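Local coordinates for glutathione S-transferase, N-terminal domain protein (Pseudomonas putida, PDB 4NAX) that binds oxidized glutathione disulfide, one per subunit, and is probably a transferase of the glutathione S-transferase superfamily, at residues P18-G31 with N69-G81. Residues are numbered along the deposited sequence; the frame is centred on the assembly and turned at random.
Sequences PERLQLYSLPTPNG and NKIPAILDPNGPG. With GDS (oxidized glutathione disulfide), chain C.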
ATOM      1  N   PRO A  18     -16.218  15.067  20.963  1.00 18.76           N
ATOM      2  CA  PRO A  18     -14.934  15.562  20.426  1.00 19.27           C
ATOM      3  C   PRO A  18     -13.679  15.051  21.138  1.00 18.27           C
ATOM      4  O   PRO A  18     -12.573  15.224  20.621  1.00 20.32           O
ATOM      5  CB  PRO A  18     -15.057  17.078  20.566  1.00 23.67           C
ATOM      6  CG  PRO A  18     -16.063  17.269  21.651  1.00 27.64           C
ATOM      7  CD  PRO A  18     -17.037  16.147  21.535  1.00 20.38           C
ATOM      8  N   GLU A  19     -13.854  14.354  22.251  1.00 17.00           N
ATOM      9  CA  GLU A  19     -12.766  13.685  22.950  1.00 18.06           C
ATOM     10  C   GLU A  19     -12.436  12.315  22.343  1.00 16.88           C
ATOM     11  O   GLU A  19     -11.476  11.673  22.756  1.00 19.23           O
ATOM     12  CB  GLU A  19     -13.128  13.526  24.434  1.00 20.55           C
ATOM     13  CG  GLU A  19     -14.139  12.419  24.789  1.00 22.49           C
ATOM     14  CD  GLU A  19     -15.627  12.697  24.492  1.00 21.46           C
ATOM     15  OE1 GLU A  19     -16.433  11.828  24.885  1.00 30.18           O
ATOM     16  OE2 GLU A  19     -16.005  13.715  23.886  1.00 22.63           O
ATOM     17  N   ARG A  20     -13.256  11.857  21.389  1.00 16.09           N
ATOM     18  CA  ARG A  20     -13.063  10.557  20.737  1.00 15.77           C
ATOM     19  C   ARG A  20     -12.490  10.701  19.355  1.00 14.60           C
ATOM     20  O   ARG A  20     -12.829  11.621  18.628  1.00 14.50           O
ATOM     21  CB  ARG A  20     -14.394   9.799  20.610  1.00 17.37           C
ATOM     22  CG  ARG A  20     -15.008   9.471  21.956  1.00 19.35           C
ATOM     23  CD  ARG A  20     -16.279   8.640  21.841  1.00 20.48           C
ATOM     24  NE  ARG A  20     -16.827   8.514  23.177  1.00 22.15           N
ATOM     25  CZ  ARG A  20     -18.073   8.191  23.487  1.00 28.22           C
ATOM     26  NH1 ARG A  20     -18.952   7.915  22.543  1.00 22.01           N
ATOM     27  NH2 ARG A  20     -18.431   8.147  24.773  1.00 32.02           N
ATOM     28  N   LEU A  21     -11.676   9.715  18.969  1.00 14.65           N
ATOM     29  CA  LEU A  21     -11.259   9.565  17.578  1.00 14.27           C
ATOM     30  C   LEU A  21     -12.490   9.601  16.667  1.00 13.16           C
ATOM     31  O   LEU A  21     -13.501   8.924  16.925  1.00 14.40           O
ATOM     32  CB  LEU A  21     -10.485   8.265  17.423  1.00 13.89           C
ATOM     33  CG  LEU A  21      -9.932   7.993  16.019  1.00 14.20           C
ATOM     34  CD1 LEU A  21      -8.640   7.205  16.115  1.00 15.37           C
ATOM     35  CD2 LEU A  21     -10.922   7.245  15.131  1.00 14.66           C
ATOM     36  N   GLN A  22     -12.378  10.389  15.605  1.00 12.86           N
ATOM     37  CA  GLN A  22     -13.418  10.560  14.601  1.00 13.35           C
ATOM     38  C   GLN A  22     -13.061   9.731  13.379  1.00 13.05           C
ATOM     39  O   GLN A  22     -11.959   9.843  12.845  1.00 13.60           O
ATOM     40  CB  GLN A  22     -13.546  12.042  14.208  1.00 14.42           C
ATOM     41  CG  GLN A  22     -13.768  12.984  15.393  1.00 15.07           C
ATOM     42  CD  GLN A  22     -15.148  12.859  15.992  1.00 14.67           C
ATOM     43  OE1 GLN A  22     -16.154  13.056  15.300  1.00 15.65           O
ATOM     44  NE2 GLN A  22     -15.218  12.546  17.267  1.00 14.92           N
ATOM     45  N   LEU A  23     -14.004   8.896  12.954  1.00 12.89           N
ATOM     46  CA  LEU A  23     -13.860   8.058  11.776  1.00 12.80           C
ATOM     47  C   LEU A  23     -14.811   8.520  10.691  1.00 13.21           C
ATOM     48  O   LEU A  23     -16.003   8.667  10.939  1.00 13.95           O
ATOM     49  CB  LEU A  23     -14.172   6.602  12.113  1.00 13.27           C
ATOM     50  CG  LEU A  23     -14.206   5.624  10.950  1.00 13.73           C
ATOM     51  CD1 LEU A  23     -12.847   5.485  10.267  1.00 13.75           C
ATOM     52  CD2 LEU A  23     -14.717   4.267  11.407  1.00 15.37           C
ATOM     53  N   TYR A  24     -14.287   8.736   9.484  1.00 12.93           N
ATOM     54  CA  TYR A  24     -15.084   9.173   8.330  1.00 13.00           C
ATOM     55  C   TYR A  24     -14.974   8.065   7.300  1.00 13.13           C
ATOM     56  O   TYR A  24     -13.913   7.863   6.714  1.00 13.65           O
ATOM     57  CB  TYR A  24     -14.588  10.518   7.801  1.00 14.19           C
ATOM     58  CG  TYR A  24     -14.408  11.560   8.897  1.00 13.85           C
ATOM     59  CD1 TYR A  24     -15.468  12.343   9.363  1.00 14.82           C
ATOM     60  CD2 TYR A  24     -13.174  11.730   9.505  1.00 14.06           C
ATOM     61  CE1 TYR A  24     -15.278  13.275  10.379  1.00 15.12           C
ATOM     62  CE2 TYR A  24     -12.979  12.673  10.501  1.00 14.15           C
ATOM     63  CZ  TYR A  24     -14.033  13.426  10.954  1.00 14.79           C
ATOM     64  OH  TYR A  24     -13.812  14.360  11.942  1.00 15.96           O
ATOM     65  N   SER A  25     -16.043   7.287   7.123  1.00 13.33           N
ATOM     66  CA  SER A  25     -15.917   6.035   6.430  1.00 13.03           C
ATOM     67  C   SER A  25     -17.248   5.571   5.843  1.00 13.56           C
ATOM     68  O   SER A  25     -18.240   6.299   5.845  1.00 14.67           O
ATOM     69  CB  SER A  25     -15.299   4.989   7.391  1.00 12.95           C
ATOM     70  OG  SER A  25     -14.872   3.808   6.710  1.00 13.42           O
ATOM     71  N   LEU A  26     -17.227   4.352   5.326  1.00 13.78           N
ATOM     72  CA  LEU A  26     -18.358   3.697   4.686  1.00 13.67           C
ATOM     73  C   LEU A  26     -18.043   2.198   4.756  1.00 13.62           C
ATOM     74  O   LEU A  26     -16.862   1.836   4.654  1.00 14.57           O
ATOM     75  CB  LEU A  26     -18.477   4.178   3.241  1.00 15.38           C
ATOM     76  CG  LEU A  26     -19.731   3.758   2.484  1.00 17.39           C
ATOM     77  CD1 LEU A  26     -20.963   4.413   3.087  1.00 18.44           C
ATOM     78  CD2 LEU A  26     -19.558   4.132   1.026  1.00 18.67           C
ATOM     79  N   PRO A  27     -19.060   1.307   4.916  1.00 14.18           N
ATOM     80  CA  PRO A  27     -18.753  -0.134   4.993  1.00 14.94           C
ATOM     81  C   PRO A  27     -18.382  -0.667   3.602  1.00 16.49           C
ATOM     82  O   PRO A  27     -19.229  -0.954   2.769  1.00 23.78           O
ATOM     83  CB  PRO A  27     -20.046  -0.755   5.534  1.00 17.53           C
ATOM     84  CG  PRO A  27     -20.804   0.364   6.131  1.00 19.94           C
ATOM     85  CD  PRO A  27     -20.451   1.576   5.311  1.00 15.01           C
ATOM     86  N   THR A  28     -17.097  -0.695   3.356  1.00 14.78           N
ATOM     87  CA  THR A  28     -16.447  -1.124   2.138  1.00 13.04           C
ATOM     88  C   THR A  28     -15.215  -1.910   2.584  1.00 12.75           C
ATOM     89  O   THR A  28     -14.835  -1.843   3.744  1.00 13.14           O
ATOM     90  CB  THR A  28     -15.933   0.075   1.357  1.00 14.43           C
ATOM     91  OG1 THR A  28     -14.998   0.775   2.190  1.00 18.81           O
ATOM     92  CG2 THR A  28     -17.029   1.032   0.941  1.00 16.38           C
ATOM     93  N   PRO A  29     -14.542  -2.625   1.677  1.00 12.48           N
ATOM     94  CA  PRO A  29     -13.426  -3.419   2.160  1.00 12.62           C
ATOM     95  C   PRO A  29     -12.327  -2.593   2.807  1.00 12.84           C
ATOM     96  O   PRO A  29     -11.664  -3.091   3.700  1.00 15.56           O
ATOM     97  CB  PRO A  29     -12.919  -4.140   0.892  1.00 14.68           C
ATOM     98  CG  PRO A  29     -13.533  -3.368  -0.257  1.00 16.38           C
ATOM     99  CD  PRO A  29     -14.876  -2.951   0.286  1.00 14.06           C
ATOM    100  N   ASN A  30     -12.100  -1.370   2.333  1.00 12.47           N
ATOM    101  CA  ASN A  30     -11.121  -0.507   2.980  1.00 11.76           C
ATOM    102  C   ASN A  30     -11.616   0.165   4.248  1.00 12.24           C
ATOM    103  O   ASN A  30     -10.882   0.276   5.214  1.00 12.92           O
ATOM    104  CB  ASN A  30     -10.577   0.503   1.988  1.00 12.40           C
ATOM    105  CG  ASN A  30      -9.830  -0.185   0.873  1.00 12.29           C
ATOM    106  OD1 ASN A  30      -9.008  -1.075   1.128  1.00 12.53           O
ATOM    107  ND2 ASN A  30     -10.107   0.192  -0.356  1.00 12.68           N
ATOM    108  N   GLY A  31     -12.863   0.635   4.247  1.00 12.32           N
ATOM    109  CA  GLY A  31     -13.426   1.252   5.432  1.00 12.46           C
ATOM    110  C   GLY A  31     -13.477   0.300   6.604  1.00 11.72           C
ATOM    111  O   GLY A  31     -13.149   0.667   7.732  1.00 12.21           O
ATOM    112  N   ASN A  69      -9.455  12.138  -1.682  1.00 13.42           N
ATOM    113  CA  ASN A  69     -10.896  12.012  -1.860  1.00 14.22           C
ATOM    114  C   ASN A  69     -11.452  10.616  -1.614  1.00 12.69           C
ATOM    115  O   ASN A  69     -12.473  10.245  -2.183  1.00 14.99           O
ATOM    116  CB  ASN A  69     -11.455  12.711  -3.130  1.00 14.83           C
ATOM    117  CG  ASN A  69     -11.108  12.076  -4.465  1.00 16.50           C
ATOM    118  OD1 ASN A  69     -10.337  12.655  -5.247  1.00 16.20           O
ATOM    119  ND2 ASN A  69     -11.754  10.974  -4.788  1.00 15.48           N
ATOM    120  N   LYS A  70     -10.802   9.868  -0.721  1.00 13.00           N
ATOM    121  CA  LYS A  70     -11.220   8.501  -0.441  1.00 13.68           C
ATOM    122  C   LYS A  70     -11.411   8.237   1.024  1.00 12.92           C
ATOM    123  O   LYS A  70     -10.809   8.891   1.882  1.00 14.13           O
ATOM    124  CB  LYS A  70     -10.251   7.509  -1.094  1.00 16.29           C
ATOM    125  CG  LYS A  70     -10.357   7.631  -2.637  1.00 21.94           C
ATOM    126  CD  LYS A  70      -9.719   6.589  -3.473  1.00 22.63           C
ATOM    127  CE  LYS A  70      -9.939   6.957  -4.920  1.00 23.19           C
ATOM    128  NZ  LYS A  70      -9.411   5.933  -5.835  1.00 38.45           N
ATOM    129  N   ILE A  71     -12.284   7.289   1.313  1.00 12.75           N
ATOM    130  CA  ILE A  71     -12.417   6.757   2.657  1.00 13.41           C
ATOM    131  C   ILE A  71     -11.568   5.499   2.772  1.00 12.75           C
ATOM    132  O   ILE A  71     -11.279   4.826   1.762  1.00 12.94           O
ATOM    133  CB  ILE A  71     -13.905   6.478   3.028  1.00 13.48           C
ATOM    134  CG1 ILE A  71     -14.561   5.370   2.182  1.00 14.50           C
ATOM    135  CG2 ILE A  71     -14.720   7.753   2.970  1.00 15.38           C
ATOM    136  CD1 ILE A  71     -14.346   3.955   2.696  1.00 15.15           C
ATOM    137  N   PRO A  72     -11.198   5.103   3.998  1.00 11.79           N
ATOM    138  CA  PRO A  72     -11.450   5.778   5.273  1.00 11.48           C
ATOM    139  C   PRO A  72     -10.456   6.912   5.560  1.00 12.16           C
ATOM    140  O   PRO A  72      -9.346   6.956   5.012  1.00 12.37           O
ATOM    141  CB  PRO A  72     -11.273   4.663   6.284  1.00 12.64           C
ATOM    142  CG  PRO A  72     -10.194   3.810   5.681  1.00 12.48           C
ATOM    143  CD  PRO A  72     -10.491   3.829   4.185  1.00 12.67           C
ATOM    144  N   ALA A  73     -10.851   7.771   6.490  1.00 12.15           N
ATOM    145  CA  ALA A  73      -9.983   8.816   7.036  1.00 12.29           C
ATOM    146  C   ALA A  73     -10.347   8.952   8.503  1.00 12.00           C
ATOM    147  O   ALA A  73     -11.468   8.626   8.911  1.00 12.92           O
ATOM    148  CB  ALA A  73     -10.152  10.119   6.300  1.00 13.34           C
ATOM    149  N   ILE A  74      -9.396   9.430   9.291  1.00 12.35           N
ATOM    150  CA  ILE A  74      -9.622   9.690  10.702  1.00 12.19           C
ATOM    151  C   ILE A  74      -9.143  11.081  11.105  1.00 12.29           C
ATOM    152  O   ILE A  74      -8.286  11.682  10.452  1.00 13.04           O
ATOM    153  CB  ILE A  74      -8.958   8.646  11.625  1.00 12.17           C
ATOM    154  CG1 ILE A  74      -7.427   8.636  11.479  1.00 13.31           C
ATOM    155  CG2 ILE A  74      -9.545   7.262  11.367  1.00 12.67           C
ATOM    156  CD1 ILE A  74      -6.692   7.923  12.590  1.00 14.15           C
ATOM    157  N   LEU A  75      -9.689  11.547  12.221  1.00 12.73           N
ATOM    158  CA  LEU A  75      -9.172  12.728  12.932  1.00 13.02           C
ATOM    159  C   LEU A  75      -9.138  12.336  14.400  1.00 12.86           C
ATOM    160  O   LEU A  75     -10.183  12.185  15.037  1.00 13.95           O
ATOM    161  CB  LEU A  75     -10.044  13.942  12.687  1.00 13.81           C
ATOM    162  CG  LEU A  75      -9.601  15.229  13.383  1.00 14.97           C
ATOM    163  CD1 LEU A  75      -8.185  15.629  13.013  1.00 15.34           C
ATOM    164  CD2 LEU A  75     -10.598  16.321  13.026  1.00 16.68           C
ATOM    165  N   ASP A  76      -7.938  12.092  14.921  1.00 13.18           N
ATOM    166  CA  ASP A  76      -7.780  11.650  16.309  1.00 13.77           C
ATOM    167  C   ASP A  76      -7.445  12.871  17.156  1.00 14.10           C
ATOM    168  O   ASP A  76      -6.350  13.426  17.012  1.00 14.96           O
ATOM    169  CB  ASP A  76      -6.651  10.648  16.432  1.00 13.67           C
ATOM    170  CG  ASP A  76      -6.532  10.040  17.817  1.00 14.08           C
ATOM    171  OD1 ASP A  76      -7.340  10.414  18.686  1.00 14.92           O
ATOM    172  OD2 ASP A  76      -5.648   9.199  18.037  1.00 15.07           O
ATOM    173  N   PRO A  77      -8.360  13.300  18.047  1.00 14.20           N
ATOM    174  CA  PRO A  77      -8.028  14.456  18.886  1.00 15.51           C
ATOM    175  C   PRO A  77      -6.837  14.171  19.806  1.00 15.09           C
ATOM    176  O   PRO A  77      -6.127  15.117  20.209  1.00 18.12           O
ATOM    177  CB  PRO A  77      -9.305  14.707  19.690  1.00 16.81           C
ATOM    178  CG  PRO A  77     -10.026  13.407  19.699  1.00 20.08           C
ATOM    179  CD  PRO A  77      -9.667  12.718  18.410  1.00 15.02           C
ATOM    180  N   ASN A  78      -6.653  12.901  20.154  1.00 14.69           N
ATOM    181  CA  ASN A  78      -5.594  12.461  21.059  1.00 15.73           C
ATOM    182  C   ASN A  78      -4.413  11.883  20.295  1.00 14.76           C
ATOM    183  O   ASN A  78      -3.961  10.782  20.567  1.00 16.94           O
ATOM    184  CB  ASN A  78      -6.160  11.474  22.072  1.00 17.71           C
ATOM    185  CG  ASN A  78      -7.462  11.968  22.665  1.00 21.30           C
ATOM    186  OD1 ASN A  78      -7.506  13.055  23.231  1.00 22.76           O
ATOM    187  ND2 ASN A  78      -8.541  11.199  22.498  1.00 21.53           N
ATOM    188  N   GLY A  79      -3.922  12.662  19.334  1.00 15.27           N
ATOM    189  CA  GLY A  79      -2.776  12.246  18.546  1.00 15.16           C
ATOM    190  C   GLY A  79      -1.476  12.527  19.274  1.00 15.78           C
ATOM    191  O   GLY A  79      -1.466  12.875  20.460  1.00 17.50           O
ATOM    192  N   PRO A  80      -0.362  12.378  18.568  1.00 15.77           N
ATOM    193  CA  PRO A  80       0.935  12.671  19.144  1.00 15.81           C
ATOM    194  C   PRO A  80       0.939  14.045  19.803  1.00 15.23           C
ATOM    195  O   PRO A  80       0.474  15.034  19.249  1.00 16.61           O
ATOM    196  CB  PRO A  80       1.870  12.617  17.940  1.00 16.04           C
ATOM    197  CG  PRO A  80       1.208  11.631  17.044  1.00 15.61           C
ATOM    198  CD  PRO A  80      -0.260  11.917  17.180  1.00 15.02           C
ATOM    199  N   GLY A  81       1.495  14.072  21.019  1.00 19.01           N
ATOM    200  CA  GLY A  81       1.594  15.271  21.809  1.00 22.11           C
ATOM    201  C   GLY A  81       0.277  15.749  22.400  1.00 19.92           C
ATOM    202  O   GLY A  81       0.202  16.850  22.949  1.00 21.43           O
TER
HETATM  203  N1  GDS C 301     -13.095   5.084  -8.301  1.00 38.86           N
HETATM  204  CA1 GDS C 301     -13.277   3.664  -8.005  1.00 28.34           C
HETATM  205  C1  GDS C 301     -13.318   2.846  -9.276  1.00 35.38           C
HETATM  206  OE1 GDS C 301     -13.049   1.624  -9.192  1.00 27.52           O
HETATM  207  OE2 GDS C 301     -13.613   3.382 -10.366  1.00 42.97           O
HETATM  208  CB1 GDS C 301     -14.582   3.474  -7.223  1.00 24.99           C
HETATM  209  CG1 GDS C 301     -14.699   2.127  -6.497  1.00 22.04           C
HETATM  210  CD1 GDS C 301     -13.679   2.004  -5.393  1.00 19.51           C
HETATM  211  O1  GDS C 301     -13.244   2.994  -4.834  1.00 22.36           O
HETATM  212  N2  GDS C 301     -13.298   0.766  -5.106  1.00 15.87           N
HETATM  213  CA2 GDS C 301     -12.383   0.451  -4.027  1.00 15.89           C
HETATM  214  C2  GDS C 301     -11.115  -0.166  -4.553  1.00 14.48           C
HETATM  215  O2  GDS C 301     -11.139  -0.959  -5.487  1.00 16.11           O
HETATM  216  CB2 GDS C 301     -13.044  -0.522  -3.049  1.00 15.26           C
HETATM  217  SG2 GDS C 301     -14.403   0.159  -2.107  1.00 19.30           S
HETATM  218  N3  GDS C 301      -9.989   0.156  -3.920  1.00 13.82           N
HETATM  219  CA3 GDS C 301      -8.692  -0.356  -4.330  1.00 14.13           C
HETATM  220  C3  GDS C 301      -7.704  -0.537  -3.198  1.00 13.63           C
HETATM  221  OE3 GDS C 301      -6.495  -0.516  -3.512  1.00 14.80           O
HETATM  222  OE4 GDS C 301      -8.151  -0.762  -2.068  1.00 14.53           O
HETATM  223  N4  GDS C 301     -13.717   5.523  -3.256  1.00 15.43           N
HETATM  224  CA4 GDS C 301     -14.324   6.803  -3.549  1.00 17.64           C
HETATM  225  C4  GDS C 301     -14.041   7.297  -4.941  1.00 21.68           C
HETATM  226  OE5 GDS C 301     -14.557   8.391  -5.315  1.00 23.92           O
HETATM  227  OE6 GDS C 301     -13.336   6.573  -5.690  1.00 24.15           O
HETATM  228  C5  GDS C 301     -13.258   5.252  -2.041  1.00 13.72           C
HETATM  229  O5  GDS C 301     -13.296   6.080  -1.137  1.00 14.52           O
HETATM  230  CA5 GDS C 301     -12.718   3.859  -1.800  1.00 14.27           C
HETATM  231  N5  GDS C 301     -11.504   3.927  -0.992  1.00 12.84           N
HETATM  232  CB5 GDS C 301     -13.797   3.047  -1.083  1.00 14.56           C
HETATM  233  SG5 GDS C 301     -13.311   1.382  -0.625  1.00 17.20           S
HETATM  234  CA6 GDS C 301      -6.700   3.437  -0.091  1.00 12.88           C
HETATM  235  C6  GDS C 301      -6.883   2.930   1.308  1.00 12.52           C
HETATM  236  OE7 GDS C 301      -7.475   3.668   2.133  1.00 12.66           O
HETATM  237  OE8 GDS C 301      -6.425   1.795   1.578  1.00 13.72           O
HETATM  238  N6  GDS C 301      -5.438   2.906  -0.645  1.00 13.15           N
HETATM  239  CB6 GDS C 301      -7.886   3.019  -0.962  1.00 13.09           C
HETATM  240  CG6 GDS C 301      -9.189   3.668  -0.486  1.00 13.06           C
HETATM  241  CD6 GDS C 301     -10.342   3.426  -1.422  1.00 12.80           C
HETATM  242  O6  GDS C 301     -10.212   2.784  -2.471  1.00 13.97           O
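The glutathione site of this thioredoxin-like domain lies where the loop after strand 21-25 meets the loop before strand 73-76, two antiparallel strands at the centre of the four-stranded sheet. Gln-22 and Leu-75 form one hydrogen-bonded pair, Gln-22 N reaching Leu-75 O at 2.9 Å, and Tyr-24 with Ala-73 forms the next. Between them the non-hydrogen-bonded pair Leu-23 and Ile-74 turns its side chains to the face covered by helices 31-41 and 90-101, where Leu-23 CD1 meets Ile-74 CG2 at 3.9 Å. On the other face, Tyr-24 and Leu-75 run alongside each other, Leu-75 CB sitting in plane at the ring edge, 3.9 Å from Tyr-24 CE2; the ring also meets that of His-48 from the neighbouring strand.

At the ligand end, a cis peptide bond precedes Pro-72, and the backbone of Ile-71 grips the cysteine of one glutathione half twice: Ile-71 N donates to GDS O5 and Ile-71 O accepts from GDS N5, each at 2.9 Å, in the manner of a short antiparallel bridge. Ile-71 holds CG1 flanked by its own N and C (chi1 65°), which carries CD1 to meet Thr-28 OG1 tip to tip, at 3.3 Å. That hydroxyl accepts from Gly-31 N, a capping bond on the turn that leads into helix 31-41, and lies beside GDS SG5. Asn-30 ND2 donates to GDS OE4 at 2.8 Å, while Asn-30 OD1 accepts from Trp-188 and Lys-33, which fixes the amide's rotation.

Far from the ligand, Asn-78 ND2 donates to Glu-19 O at 3.0 Å; Asn-78 N donates to Asp-76 OD1, an Asx turn, while Asp-76 OD2 is held by Tyr-96 and by a salt bridge to Lys-100. A cis-proline just before one strand of an antiparallel pair, with the backbone of the residue preceding it offered to glutathione, is the hallmark of the GST thioredoxin fold.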